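Local atomic coordinates of hypothetical protein BACOVA_04980 (Bacteroides ovatus, PDB entry 3UFI), a protein that is a fimbrillin-like protein and probably serves as a subunit of a cell-adhesion pilus of this gut bacterium. Residues T97-Y102 and F137-A142. Numbering follows the deposited sequence. Where two conformers were deposited one is given.
Sequences TLNAYY and FLFAQA
Asn99 and Gln141 lie side by side across the two strands, pointing the same way, with their amide planes only 21° apart. Gln141 NE2 donates to Asn99 OD1 at 2.7 Å. The oxygen receives it in its carbonyl plane, and the bond is nearly straight. Gln141 reaches this spot because CG is anti to its backbone N (chi1 177°) and the chain stays extended beyond it. Thr97 CG2 packs beside the same amide, 3.8 Å from Gln141 NE2. In the conformer given, Asn99 ND2 also bonds to Glu49. On this face Phe139 leans over the neighbouring strand, with CE1 4.1 Å from Asn99 CB. Tyr101 instead carries its ring away from Phe139, and its hydroxyl bonds to Asn65 and Gln105 N. The Tyr101 and Phe139 side chains both touch Phe190.

The segments are antiparallel neighbours in the mixed sheet of a fimbrillin-like domain of the transthyretin clan. Six backbone hydrogen bonds join the pairs Leu98-Ala142, Ala100-Ala140 and Tyr102-Leu138. These residues share the other face, where Phe155 of strand 150-156 touches both central alanines and Phe153 touches Ala140 and Leu98.

Tyr102 and Leu138 also run alongside each other, Tyr102 CD1 meeting Leu138 CG at 3.7 Å. With an alanine in place of Tyr102, the leucine branch would probably lose most of its cover from this strand. Ile44 of strand 43-51 also touches the tyrosine.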
loop_
_atom_site.group_PDB
_atom_site.type_symbol
_atom_site.label_atom_id
_atom_site.label_comp_id
_atom_site.label_asym_id
_atom_site.label_seq_id
_atom_site.Cartn_x
_atom_site.Cartn_y
_atom_site.Cartn_z
ATOM N N THR A 97 -19.891 -8.079 9.528
ATOM C CA THR A 97 -18.541 -8.145 9.014
ATOM C C THR A 97 -18.402 -6.994 8.037
ATOM O O THR A 97 -19.238 -6.832 7.152
ATOM C CB THR A 97 -18.194 -9.491 8.387
ATOM O OG1 THR A 97 -18.340 -10.504 9.376
ATOM C CG2 THR A 97 -16.766 -9.514 7.832
ATOM N N LEU A 98 -17.362 -6.179 8.218
ATOM C CA LEU A 98 -17.093 -5.043 7.339
ATOM C C LEU A 98 -15.691 -5.113 6.821
ATOM O O LEU A 98 -14.795 -5.524 7.550
ATOM C CB LEU A 98 -17.277 -3.694 8.091
ATOM C CG LEU A 98 -18.666 -3.039 8.097
ATOM C CD1 LEU A 98 -19.682 -3.857 8.914
ATOM C CD2 LEU A 98 -18.583 -1.636 8.682
ATOM N N ASN A 99 -15.485 -4.701 5.573
ATOM C CA ASN A 99 -14.176 -4.647 4.908
ATOM C C ASN A 99 -13.851 -3.226 4.582
ATOM O O ASN A 99 -14.778 -2.447 4.347
ATOM C CB ASN A 99 -14.157 -5.452 3.587
ATOM C CG ASN A 99 -14.525 -6.893 3.683
ATOM O OD1 ASN A 99 -14.055 -7.630 4.549
ATOM N ND2 ASN A 99 -15.338 -7.336 2.744
ATOM N N ALA A 100 -12.581 -2.871 4.517
ATOM C CA ALA A 100 -12.222 -1.526 4.115
ATOM C C ALA A 100 -10.912 -1.567 3.354
ATOM O O ALA A 100 -10.139 -2.506 3.514
ATOM C CB ALA A 100 -12.137 -0.603 5.332
ATOM N N TYR A 101 -10.683 -0.577 2.479
ATOM C CA TYR A 101 -9.436 -0.536 1.720
ATOM C C TYR A 101 -9.052 0.904 1.470
ATOM O O TYR A 101 -9.887 1.787 1.535
ATOM C CB TYR A 101 -9.567 -1.319 0.393
ATOM C CG TYR A 101 -10.335 -0.537 -0.647
ATOM C CD1 TYR A 101 -11.731 -0.548 -0.667
ATOM C CD2 TYR A 101 -9.674 0.291 -1.555
ATOM C CE1 TYR A 101 -12.443 0.220 -1.578
ATOM C CE2 TYR A 101 -10.382 1.071 -2.468
ATOM C CZ TYR A 101 -11.767 1.033 -2.474
ATOM O OH TYR A 101 -12.473 1.805 -3.366
ATOM N N TYR A 102 -7.788 1.122 1.171
ATOM C CA TYR A 102 -7.192 2.403 0.812
ATOM C C TYR A 102 -6.305 2.160 -0.417
ATOM O O TYR A 102 -5.696 1.102 -0.466
ATOM C CB TYR A 102 -6.365 2.957 2.006
ATOM C CG TYR A 102 -5.417 4.080 1.630
ATOM C CD1 TYR A 102 -4.157 3.809 1.087
ATOM C CD2 TYR A 102 -5.796 5.418 1.765
ATOM C CE1 TYR A 102 -3.316 4.835 0.660
ATOM C CE2 TYR A 102 -4.958 6.453 1.343
ATOM C CZ TYR A 102 -3.727 6.154 0.780
ATOM O OH TYR A 102 -2.885 7.160 0.392
ATOM N N PHE A 137 -1.683 0.033 -1.467
ATOM C CA PHE A 137 -2.964 -0.579 -1.164
ATOM C C PHE A 137 -2.995 -1.211 0.212
ATOM O O PHE A 137 -2.108 -1.997 0.575
ATOM C CB PHE A 137 -3.357 -1.595 -2.233
ATOM C CG PHE A 137 -3.582 -0.984 -3.595
ATOM C CD1 PHE A 137 -4.767 -0.310 -3.889
ATOM C CD2 PHE A 137 -2.647 -1.153 -4.614
ATOM C CE1 PHE A 137 -4.989 0.230 -5.154
ATOM C CE2 PHE A 137 -2.879 -0.627 -5.890
ATOM C CZ PHE A 137 -4.044 0.064 -6.148
ATOM N N LEU A 138 -4.022 -0.809 0.992
ATOM C CA LEU A 138 -4.266 -1.271 2.356
ATOM C C LEU A 138 -5.566 -2.006 2.404
ATOM O O LEU A 138 -6.469 -1.663 1.659
ATOM C CB LEU A 138 -4.311 -0.099 3.369
ATOM C CG LEU A 138 -3.217 0.971 3.333
ATOM C CD1 LEU A 138 -3.439 1.995 4.424
ATOM C CD2 LEU A 138 -1.855 0.376 3.515
ATOM N N PHE A 139 -5.678 -3.019 3.270
ATOM C CA PHE A 139 -6.934 -3.738 3.431
ATOM C C PHE A 139 -7.182 -4.015 4.896
ATOM O O PHE A 139 -6.240 -4.261 5.643
ATOM C CB PHE A 139 -6.933 -5.049 2.627
ATOM C CG PHE A 139 -8.138 -5.942 2.861
ATOM C CD1 PHE A 139 -9.327 -5.733 2.163
ATOM C CD2 PHE A 139 -8.091 -6.975 3.801
ATOM C CE1 PHE A 139 -10.439 -6.555 2.385
ATOM C CE2 PHE A 139 -9.197 -7.795 4.018
ATOM C CZ PHE A 139 -10.366 -7.579 3.311
ATOM N N ALA A 140 -8.467 -4.030 5.302
ATOM C CA ALA A 140 -8.862 -4.384 6.669
ATOM C C ALA A 140 -10.173 -5.128 6.642
ATOM O O ALA A 140 -10.988 -4.918 5.760
ATOM C CB ALA A 140 -8.994 -3.135 7.532
ATOM N N GLN A 141 -10.361 -6.023 7.577
ATOM C CA GLN A 141 -11.639 -6.694 7.750
ATOM C C GLN A 141 -11.931 -6.720 9.239
ATOM O O GLN A 141 -11.073 -7.117 10.026
ATOM C CB GLN A 141 -11.696 -8.086 7.116
ATOM C CG GLN A 141 -13.048 -8.744 7.401
ATOM C CD GLN A 141 -13.197 -10.100 6.791
ATOM O OE1 GLN A 141 -12.814 -11.118 7.379
ATOM N NE2 GLN A 141 -13.800 -10.136 5.617
ATOM N N ALA A 142 -13.103 -6.208 9.622
ATOM C CA ALA A 142 -13.568 -6.168 11.013
ATOM C C ALA A 142 -14.767 -7.090 11.189
ATOM O O ALA A 142 -15.753 -6.978 10.459
ATOM C CB ALA A 142 -13.934 -4.736 11.400
#